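Local coordinates for inositol monophosphatase family protein (Staphylococcus aureus subsp. aureus MSSA476, PDB 4I3Y) that probably hydrolyses inositol monophosphates to inositol and phosphate with the help of magnesium, a reaction inhibited by lithium, at residues L90-P95 with A114-G119; D108-L113 with C191-M196; P121-V126 with K136-E141; M230-G235 with K242-I247. All coordinates share one frame; numbering follows the deposited sequence.

Contact 1: L90-P95 with A114-G119. With MG (magnesium ion), chain D.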
# COMPACT_ATOMS: atom_id res chain seq x y z
N LEU A 90 12.15 -11.76 27.39
CA LEU A 90 11.92 -12.40 26.09
C LEU A 90 11.73 -11.38 24.97
O LEU A 90 10.91 -10.46 25.09
CB LEU A 90 10.64 -13.19 26.16
CG LEU A 90 10.30 -13.84 24.80
CD1 LEU A 90 11.27 -14.86 24.27
CD2 LEU A 90 8.89 -14.40 24.89
N TRP A 91 12.49 -11.60 23.91
CA TRP A 91 12.36 -10.85 22.66
C TRP A 91 11.62 -11.70 21.60
O TRP A 91 12.00 -12.84 21.35
CB TRP A 91 13.75 -10.47 22.12
CG TRP A 91 14.38 -9.42 23.02
CD1 TRP A 91 15.08 -9.64 24.19
CD2 TRP A 91 14.26 -7.98 22.90
NE1 TRP A 91 15.45 -8.42 24.79
CE2 TRP A 91 14.97 -7.40 24.01
CE3 TRP A 91 13.67 -7.14 21.95
CZ2 TRP A 91 15.10 -6.00 24.19
CZ3 TRP A 91 13.79 -5.75 22.12
CH2 TRP A 91 14.49 -5.19 23.26
N ILE A 92 10.59 -11.13 20.97
CA ILE A 92 10.01 -11.83 19.83
C ILE A 92 10.39 -11.07 18.56
O ILE A 92 10.31 -9.82 18.52
CB ILE A 92 8.51 -11.97 19.96
CG1 ILE A 92 8.19 -12.73 21.26
CG2 ILE A 92 7.95 -12.65 18.69
CD1 ILE A 92 6.71 -13.10 21.40
N MET A 93 10.91 -11.78 17.56
CA MET A 93 11.35 -11.08 16.33
C MET A 93 10.81 -11.65 15.03
O MET A 93 10.96 -12.85 14.77
CB MET A 93 12.87 -11.06 16.20
CG MET A 93 13.40 -10.33 14.96
SD MET A 93 15.21 -10.48 14.80
CE MET A 93 15.57 -8.87 14.15
N ASP A 94 10.29 -10.77 14.18
CA ASP A 94 10.07 -11.12 12.77
C ASP A 94 11.14 -10.37 11.95
O ASP A 94 11.05 -9.13 11.82
CB ASP A 94 8.69 -10.66 12.33
CG ASP A 94 8.27 -11.31 11.05
OD1 ASP A 94 9.16 -11.70 10.26
OD2 ASP A 94 7.06 -11.48 10.91
N PRO A 95 12.18 -11.10 11.44
CA PRO A 95 13.27 -10.29 10.88
C PRO A 95 12.87 -9.57 9.61
O PRO A 95 13.34 -8.44 9.37
CB PRO A 95 14.37 -11.30 10.66
CG PRO A 95 13.63 -12.65 10.49
CD PRO A 95 12.48 -12.55 11.46
N ALA A 114 9.78 -7.14 19.68
CA ALA A 114 8.99 -6.88 20.87
C ALA A 114 9.67 -7.58 22.07
O ALA A 114 10.09 -8.76 21.98
CB ALA A 114 7.55 -7.36 20.71
N TYR A 115 9.78 -6.80 23.16
CA TYR A 115 10.37 -7.25 24.41
C TYR A 115 9.28 -7.37 25.51
O TYR A 115 8.52 -6.42 25.81
CB TYR A 115 11.47 -6.27 24.84
CG TYR A 115 11.96 -6.43 26.27
CD1 TYR A 115 12.61 -7.61 26.68
CD2 TYR A 115 11.80 -5.38 27.22
CE1 TYR A 115 13.10 -7.75 28.00
CE2 TYR A 115 12.27 -5.50 28.55
CZ TYR A 115 12.93 -6.67 28.94
OH TYR A 115 13.38 -6.82 30.25
N PHE A 116 9.30 -8.52 26.15
CA PHE A 116 8.32 -8.86 27.15
C PHE A 116 9.09 -9.17 28.42
O PHE A 116 10.05 -9.96 28.41
CB PHE A 116 7.52 -10.13 26.74
CG PHE A 116 6.64 -9.91 25.55
CD1 PHE A 116 5.31 -9.53 25.72
CD2 PHE A 116 7.16 -10.02 24.27
CE1 PHE A 116 4.49 -9.29 24.63
CE2 PHE A 116 6.34 -9.78 23.17
CZ PHE A 116 5.02 -9.41 23.34
N TYR A 117 8.67 -8.53 29.50
CA TYR A 117 9.33 -8.71 30.79
C TYR A 117 8.35 -9.47 31.71
O TYR A 117 7.28 -8.94 32.04
CB TYR A 117 9.73 -7.36 31.41
CG TYR A 117 10.25 -7.52 32.85
CD1 TYR A 117 11.43 -8.21 33.10
CD2 TYR A 117 9.51 -7.04 33.95
CE1 TYR A 117 11.89 -8.38 34.39
CE2 TYR A 117 9.97 -7.23 35.26
CZ TYR A 117 11.16 -7.91 35.45
OH TYR A 117 11.69 -8.12 36.72
N GLU A 118 8.70 -10.71 32.08
CA GLU A 118 7.76 -11.58 32.83
C GLU A 118 6.41 -11.51 32.17
O GLU A 118 5.41 -11.14 32.81
CB GLU A 118 7.65 -11.19 34.30
CG GLU A 118 9.00 -11.13 34.96
CD GLU A 118 8.94 -10.85 36.45
OE1 GLU A 118 7.97 -10.22 36.96
OE2 GLU A 118 9.87 -11.29 37.11
N GLY A 119 6.40 -11.78 30.87
CA GLY A 119 5.18 -11.71 30.06
C GLY A 119 4.44 -10.39 29.79
O GLY A 119 3.39 -10.40 29.15
MG MG D . 8.90 -12.74 8.61
O HOH W 1 11.07 -13.41 8.42

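Contact 2: D108-L113 with C191-M196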
# COMPACT_ATOMS: atom_id res chain seq x y z
N ASP A 108 7.17 -2.09 1.12
CA ASP A 108 6.05 -2.64 1.95
C ASP A 108 6.45 -3.87 2.76
O ASP A 108 5.72 -4.90 2.79
CB ASP A 108 4.77 -2.90 1.11
CG ASP A 108 4.16 -1.59 0.62
OD1 ASP A 108 4.50 -0.55 1.23
OD2 ASP A 108 3.35 -1.59 -0.32
N TYR A 109 7.56 -3.74 3.47
CA TYR A 109 7.95 -4.80 4.42
C TYR A 109 8.59 -4.11 5.63
O TYR A 109 9.00 -2.98 5.51
CB TYR A 109 8.86 -5.92 3.78
CG TYR A 109 10.16 -5.36 3.29
CD1 TYR A 109 11.29 -5.28 4.13
CD2 TYR A 109 10.27 -4.79 2.03
CE1 TYR A 109 12.48 -4.69 3.72
CE2 TYR A 109 11.48 -4.21 1.61
CZ TYR A 109 12.57 -4.16 2.45
OH TYR A 109 13.77 -3.58 2.01
N CYS A 110 8.71 -4.80 6.77
CA CYS A 110 9.21 -4.21 7.97
C CYS A 110 9.95 -5.25 8.80
O CYS A 110 9.96 -6.46 8.49
CB CYS A 110 8.01 -3.61 8.77
SG CYS A 110 6.73 -4.83 9.24
N ILE A 111 10.61 -4.77 9.84
CA ILE A 111 11.24 -5.63 10.82
C ILE A 111 10.42 -5.45 12.10
O ILE A 111 10.13 -4.31 12.48
CB ILE A 111 12.69 -5.20 11.07
CG1 ILE A 111 13.51 -5.25 9.80
CG2 ILE A 111 13.38 -6.06 12.15
CD1 ILE A 111 14.92 -4.70 10.01
N ILE A 112 10.01 -6.56 12.72
CA ILE A 112 9.24 -6.51 13.95
C ILE A 112 10.04 -6.99 15.20
O ILE A 112 10.59 -8.13 15.25
CB ILE A 112 7.89 -7.28 13.85
CG1 ILE A 112 7.12 -6.74 12.63
CG2 ILE A 112 7.06 -7.15 15.15
CD1 ILE A 112 5.77 -7.41 12.34
N LEU A 113 10.04 -6.15 16.23
CA LEU A 113 10.68 -6.56 17.52
C LEU A 113 9.81 -6.25 18.68
O LEU A 113 9.19 -5.18 18.71
CB LEU A 113 12.00 -5.79 17.75
CG LEU A 113 13.22 -6.40 17.10
CD1 LEU A 113 14.38 -5.38 17.10
CD2 LEU A 113 13.63 -7.74 17.75
N CYS A 191 1.77 -7.69 7.86
CA CYS A 191 0.96 -7.56 9.09
C CYS A 191 1.34 -6.34 9.92
O CYS A 191 0.48 -5.60 10.38
CB CYS A 191 1.08 -8.81 9.96
SG CYS A 191 -0.05 -8.81 11.37
N GLY A 192 2.63 -6.15 10.16
CA GLY A 192 3.05 -5.00 10.94
C GLY A 192 2.73 -3.68 10.32
O GLY A 192 2.49 -2.73 11.02
N LEU A 193 2.76 -3.58 8.99
CA LEU A 193 2.46 -2.31 8.35
C LEU A 193 0.95 -2.04 8.27
O LEU A 193 0.47 -0.88 8.49
CB LEU A 193 3.05 -2.30 6.91
CG LEU A 193 4.60 -2.24 6.97
CD1 LEU A 193 5.10 -2.13 5.53
CD2 LEU A 193 5.21 -1.11 7.84
N ASP A 194 0.19 -3.07 7.90
CA ASP A 194 -1.24 -2.91 7.89
C ASP A 194 -1.67 -2.60 9.35
O ASP A 194 -2.64 -1.83 9.56
CB ASP A 194 -1.96 -4.20 7.42
CG ASP A 194 -1.90 -4.43 5.91
OD1 ASP A 194 -2.70 -3.79 5.13
OD2 ASP A 194 -1.09 -5.33 5.51
N SER A 195 -0.97 -3.16 10.36
CA SER A 195 -1.33 -2.82 11.79
C SER A 195 -1.08 -1.38 12.10
O SER A 195 -1.91 -0.70 12.72
CB SER A 195 -0.61 -3.70 12.78
OG SER A 195 -1.02 -5.03 12.55
N MET A 196 0.06 -0.87 11.62
CA MET A 196 0.40 0.52 11.90
C MET A 196 -0.57 1.47 11.20
O MET A 196 -0.80 2.58 11.68
CB MET A 196 1.82 0.86 11.45
CG MET A 196 2.93 0.32 12.34
SD MET A 196 2.76 0.73 14.13
CE MET A 196 2.26 -0.91 14.68

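Contact 3: P121-V126 with K136-E141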
# COMPACT_ATOMS: atom_id res chain seq x y z
N PRO A 121 4.42 -6.74 27.89
CA PRO A 121 5.04 -5.95 26.79
C PRO A 121 5.63 -4.66 27.41
O PRO A 121 4.89 -3.90 28.05
CB PRO A 121 3.82 -5.53 25.92
CG PRO A 121 2.73 -6.44 26.28
CD PRO A 121 2.95 -6.84 27.75
N MET A 122 6.93 -4.44 27.20
CA MET A 122 7.66 -3.27 27.66
C MET A 122 8.18 -2.38 26.49
O MET A 122 8.13 -1.15 26.60
CB MET A 122 8.85 -3.67 28.55
CG MET A 122 8.46 -4.40 29.85
SD MET A 122 7.33 -3.41 30.84
CE MET A 122 7.04 -4.43 32.27
N LEU A 123 8.73 -3.02 25.45
CA LEU A 123 9.28 -2.31 24.24
C LEU A 123 8.77 -3.01 22.97
O LEU A 123 8.72 -4.24 22.90
CB LEU A 123 10.80 -2.28 24.21
CG LEU A 123 11.56 -1.62 25.36
CD1 LEU A 123 13.07 -1.94 25.22
CD2 LEU A 123 11.31 -0.12 25.46
N SER A 124 8.36 -2.22 21.99
CA SER A 124 7.91 -2.74 20.67
C SER A 124 8.42 -1.92 19.52
O SER A 124 8.54 -0.71 19.65
CB SER A 124 6.39 -2.78 20.61
OG SER A 124 5.93 -3.67 21.61
N TYR A 125 8.70 -2.57 18.39
CA TYR A 125 9.29 -1.92 17.26
C TYR A 125 8.73 -2.50 15.97
O TYR A 125 8.71 -3.74 15.83
CB TYR A 125 10.84 -2.16 17.23
CG TYR A 125 11.51 -1.62 18.48
CD1 TYR A 125 11.83 -0.26 18.59
CD2 TYR A 125 11.72 -2.44 19.58
CE1 TYR A 125 12.38 0.25 19.76
CE2 TYR A 125 12.21 -1.96 20.76
CZ TYR A 125 12.58 -0.62 20.83
OH TYR A 125 13.12 -0.19 21.98
N VAL A 126 8.34 -1.59 15.05
CA VAL A 126 8.00 -1.91 13.66
C VAL A 126 8.79 -0.97 12.75
O VAL A 126 8.50 0.24 12.66
CB VAL A 126 6.50 -1.83 13.34
CG1 VAL A 126 6.29 -2.25 11.87
CG2 VAL A 126 5.69 -2.75 14.26
N LYS A 136 7.92 2.97 17.17
CA LYS A 136 8.30 2.33 18.44
C LYS A 136 7.29 2.66 19.52
O LYS A 136 6.64 3.71 19.47
CB LYS A 136 9.71 2.73 18.88
CG LYS A 136 9.84 4.20 19.27
CD LYS A 136 11.27 4.49 19.76
CE LYS A 136 11.37 5.91 20.36
NZ LYS A 136 12.79 6.09 20.80
N ALA A 137 7.16 1.73 20.47
CA ALA A 137 6.31 1.87 21.64
C ALA A 137 7.16 1.56 22.89
O ALA A 137 7.89 0.55 22.92
CB ALA A 137 5.15 0.93 21.54
N ILE A 138 7.10 2.46 23.89
CA ILE A 138 7.85 2.33 25.14
C ILE A 138 6.95 2.56 26.31
O ILE A 138 6.37 3.66 26.43
CB ILE A 138 8.99 3.36 25.27
CG1 ILE A 138 10.04 3.12 24.19
CG2 ILE A 138 9.57 3.34 26.71
CD1 ILE A 138 10.03 4.19 23.15
N ARG A 139 6.81 1.54 27.16
CA ARG A 139 5.88 1.59 28.31
C ARG A 139 6.31 2.75 29.20
O ARG A 139 7.44 2.79 29.61
CB ARG A 139 5.92 0.26 29.05
CG ARG A 139 5.04 0.05 30.28
CD ARG A 139 4.71 -1.47 30.35
NE ARG A 139 3.29 -1.44 30.46
CZ ARG A 139 2.35 -2.04 29.78
NH1 ARG A 139 2.49 -3.03 28.91
NH2 ARG A 139 1.17 -1.66 30.14
N GLY A 140 5.42 3.70 29.46
CA GLY A 140 5.75 4.84 30.33
C GLY A 140 6.04 6.10 29.51
O GLY A 140 5.74 7.20 29.97
N GLU A 141 6.56 5.96 28.30
CA GLU A 141 6.88 7.10 27.43
C GLU A 141 5.84 7.36 26.32
O GLU A 141 5.52 8.51 26.06
CB GLU A 141 8.20 6.85 26.73
CG GLU A 141 9.43 7.56 27.23
CD GLU A 141 10.60 7.37 26.25
OE1 GLU A 141 10.73 8.19 25.31
OE2 GLU A 141 11.41 6.41 26.40

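Contact 4: M230-G235 with K242-I247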
# COMPACT_ATOMS: atom_id res chain seq x y z
N MET A 230 -7.11 -5.08 20.34
CA MET A 230 -6.37 -6.15 19.69
C MET A 230 -6.76 -7.42 20.40
O MET A 230 -6.49 -7.57 21.61
CB MET A 230 -4.88 -5.92 19.75
CG MET A 230 -4.04 -7.09 19.22
SD MET A 230 -2.26 -6.63 19.22
CE MET A 230 -1.57 -8.23 18.88
N THR A 231 -7.45 -8.30 19.67
CA THR A 231 -8.10 -9.48 20.27
C THR A 231 -8.05 -10.69 19.31
O THR A 231 -7.69 -10.59 18.12
CB THR A 231 -9.59 -9.19 20.59
OG1 THR A 231 -10.35 -9.06 19.37
CG2 THR A 231 -9.76 -7.93 21.41
N THR A 232 -8.42 -11.84 19.83
CA THR A 232 -8.67 -12.98 18.97
C THR A 232 -10.01 -12.67 18.25
O THR A 232 -10.72 -11.71 18.58
CB THR A 232 -8.85 -14.26 19.81
OG1 THR A 232 -10.09 -14.15 20.48
CG2 THR A 232 -7.72 -14.42 20.84
N LEU A 233 -10.36 -13.46 17.26
CA LEU A 233 -11.54 -13.14 16.48
C LEU A 233 -12.81 -13.56 17.27
O LEU A 233 -13.95 -13.30 16.84
CB LEU A 233 -11.44 -13.76 15.09
CG LEU A 233 -10.27 -13.28 14.24
CD1 LEU A 233 -10.22 -14.05 12.92
CD2 LEU A 233 -10.31 -11.80 13.94
N ASP A 234 -12.57 -14.16 18.44
CA ASP A 234 -13.60 -14.42 19.48
C ASP A 234 -13.70 -13.31 20.50
O ASP A 234 -14.38 -13.46 21.51
CB ASP A 234 -13.21 -15.67 20.24
CG ASP A 234 -13.66 -16.92 19.57
OD1 ASP A 234 -14.41 -16.89 18.57
OD2 ASP A 234 -13.27 -17.98 20.06
N GLY A 235 -12.98 -12.22 20.27
CA GLY A 235 -12.87 -11.13 21.23
C GLY A 235 -12.04 -11.35 22.52
O GLY A 235 -12.14 -10.53 23.42
N LYS A 242 1.89 -17.76 21.47
CA LYS A 242 1.33 -18.67 20.43
C LYS A 242 0.58 -17.91 19.34
O LYS A 242 0.15 -16.77 19.50
CB LYS A 242 0.37 -19.67 21.06
CG LYS A 242 0.90 -20.34 22.30
CD LYS A 242 2.15 -21.12 21.92
CE LYS A 242 2.66 -22.01 23.05
NZ LYS A 242 3.46 -23.13 22.45
N GLY A 243 0.37 -18.51 18.20
CA GLY A 243 -0.62 -17.79 17.33
C GLY A 243 -1.91 -17.32 18.05
O GLY A 243 -2.15 -17.68 19.19
N ALA A 244 -2.72 -16.48 17.41
CA ALA A 244 -4.17 -16.78 17.31
C ALA A 244 -4.76 -15.95 16.18
O ALA A 244 -4.19 -14.87 15.88
CB ALA A 244 -4.92 -16.51 18.62
N PRO A 245 -5.88 -16.40 15.56
CA PRO A 245 -6.58 -15.54 14.64
C PRO A 245 -6.81 -14.20 15.36
O PRO A 245 -7.19 -14.20 16.53
CB PRO A 245 -7.91 -16.31 14.42
CG PRO A 245 -7.51 -17.78 14.53
CD PRO A 245 -6.59 -17.69 15.72
N PHE A 246 -6.56 -13.09 14.68
CA PHE A 246 -6.51 -11.82 15.38
C PHE A 246 -7.02 -10.67 14.58
O PHE A 246 -7.03 -10.70 13.36
CB PHE A 246 -5.06 -11.52 15.94
CG PHE A 246 -4.33 -10.37 15.27
CD1 PHE A 246 -3.85 -9.29 16.03
CD2 PHE A 246 -4.11 -10.33 13.86
CE1 PHE A 246 -3.19 -8.22 15.42
CE2 PHE A 246 -3.43 -9.27 13.27
CZ PHE A 246 -3.00 -8.20 14.02
N ILE A 247 -7.47 -9.65 15.31
CA ILE A 247 -7.82 -8.38 14.76
C ILE A 247 -7.08 -7.28 15.55
O ILE A 247 -6.96 -7.37 16.76
CB ILE A 247 -9.36 -8.12 14.83
CG1 ILE A 247 -9.68 -6.71 14.32
CG2 ILE A 247 -9.87 -8.34 16.28
CD1 ILE A 247 -11.16 -6.47 13.95

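Contact 1: L90-P95 with A114-G119
Leu90 to Ile92 runs antiparallel to Ala114 to Phe116, the strand axes 4.7 Å apart and at 157° to each other, with Leu90–Phe116 and Ile92–Ala114 as hydrogen-bonded pairs and Trp91–Tyr115 as the non-hydrogen-bonded pair between them. Each bonded pair exchanges two backbone bonds; the shortest joins Ile92 N to Ala114 O at 2.6 Å. On the Trp91 side of the sheet, Tyr115 CB sits over the indole in a CH-pi contact, 3.4 Å from the centroid of the six-membered ring of Trp91 and 5° off its normal. With Tyr115 CG turned away from its own backbone N (chi1 167°), the phenol leans across to the pyrrole half, where its CD1 lies 3.5 Å from Trp91 NE1; the ring planes are only modestly tilted, yet the phenol is displaced too far for a full stack. These large aromatics suit a buried face because their polar ends have partners: Trp91 NE1 bonds to His71 and Tyr115 OH to His89. On the other face the branched Ile92 reaches Phe116, its CD1 3.8 Å from Phe116 CE2, beside the small Ala114. Further along, Asp94 OD1 binds magnesium at 2.0 Å; other ligands include Glu76, the carbonyl of Ile96 and a water. A core strand leading into an Asp-Pro-Ile-Asp-Gly-Thr sequence, handing its first aspartate to the metal, is a hallmark of the inositol monophosphatase family.

Contact 2: D108-L113 with C191-M196
Leu193 reaches from the first turn of helix 191-200 to the start of strand 110-117, and this is where the two segments pack most tightly. Its CD1 lies 3.5 Å from Asp108 C and close to Tyr109 N, pressed against the peptide link, while CD2 meets Cys110 CB at 3.9 Å. The helix crosses the strand almost at a right angle (84°), so few residues can touch. Cys110 holds SG between its backbone N and carbonyl carbon (chi1 59°), which brings the sulfur 4.1 Å from Gly192 CA; the end of Ile112, CD1, comes to 3.9 Å from that same CA. Glycine suits the spot, since thiol and methyl converge where a side chain would otherwise project. The side chain of Asp108 marks the looser, partly exposed side, though its backbone is closely packed: the carboxylate turns to a salt bridge with Arg197 of the second subunit. Behind the interface, Cys191 O takes bonds from Ser195 N and Ser195 OG on opposite faces of its plane, and Gly192 N bonds to Asp97. No hydrogen bond crosses between the segments, which suggests that they fit mainly through apolar packing, the polar bonds being kept for the helix, the neighbouring strand and the dimer partner.

Contact 3: P121-V126 with K136-E141
The beta hairpin of strands 120-128 and 133-138 brings Ser124 opposite Ala137 as a hydrogen-bonded pair, flanked by the non-hydrogen-bonded pairs Leu123–Ile138 and Tyr125–Lys136. Ser124 N to Ala137 O is 3.0 Å, and the return bond from Ala137 N to Ser124 O is 2.9 Å. These two residues are small enough to lie beneath helix 219-225, their CB atoms 4.0 Å apart. The opposite face turns to helix 12-35: Leu123 CD2 fits against Ile138 CG1 at 3.7 Å, and Tyr125 and Lys136 leave the sheet together in one direction, so that phenol and amine both reach Asp16. At the far end Met122 and Leu123 form a classic beta bulge facing Tyr115. There Arg139 reaches across to strand 120-128, its chain bent at chi3 (-128°), and NH1 donates to Pro121 O at 2.7 Å with the carbonyl oxygen in the guanidinium plane. On the way its CD passes 3.3 Å from Met122 SD, a close approach, while Arg139 N bonds to Met122 O. NH1 thus serves the neutral carbonyl of Pro121 while NH2 forms a salt bridge with Glu224, so one guanidinium probably links the hairpin end to helix 219-225.

Contact 4: M230-G235 with K242-I247
Met230 sends its side chain out extended, CG opposite the backbone N at chi1 174° and the chain straight beyond, and this carries it at a slant across to Phe246: CE lies 3.8 Å from Phe246 CD1, with SD 5.5 Å from the centroid of that ring at its edge, a Met-aromatic contact. Flexible and polarisable, methionine suits such a neighbour. Thr231 and Ile247 are paired across the strands, and chi1 of 69° in Thr231 turns its OG1 toward Ile247 CG2, 3.2 Å away. Their backbones form an antiparallel hydrogen-bonded pair, with Ile247 N to Thr231 O at 3.0 Å and Thr231 N to Ile247 O at 3.1 Å; beta-branched residues fit such extended chain. The pair joins strand 229-232, outermost in the five-stranded sheet of this chain, to strand 246-249. Beyond it the chain leaves the sheet through a type I turn from Thr232 to Gly235, whose positive phi glycine tolerates easily. Thr232 O is gripped twice, by Gly235 N and Thr231 OG1 from opposite faces of its plane, while Thr232 OG1 bonds to the backbone N of Lys236. Leu233 N makes just a weak bond to Pro245 O, but its side chain packs well: CD1 meets Pro245 CB at 3.6 Å, crossing the proline at about a right angle, and CD2 approaches Ile247 CB at 3.9 Å.

In the fold
Contacts 1, 2 and 3 share one mixed sheet: strand 110-117 serves both contact 1 and contact 2, and its next strand, 120-128, carries contact 3. Their centres lie about 11 to 15 Å apart, and backbone bonds such as Tyr115 to Leu123 and Asp94 to Ile112 link them. Along the chain, contact 3 is nested within the loop closed by contact 2, whereas contact 4 comes last, in the second sheet, about 17 to 20 Å from the others between centres. Helix 191-200 bridges the sheets, for Cys191 and Ser195 touch Phe246 of contact 4. Asp94, which binds magnesium, lies on strand 89-97, next to strand 110-117, so contacts 1 and 2 both adjoin the metal site.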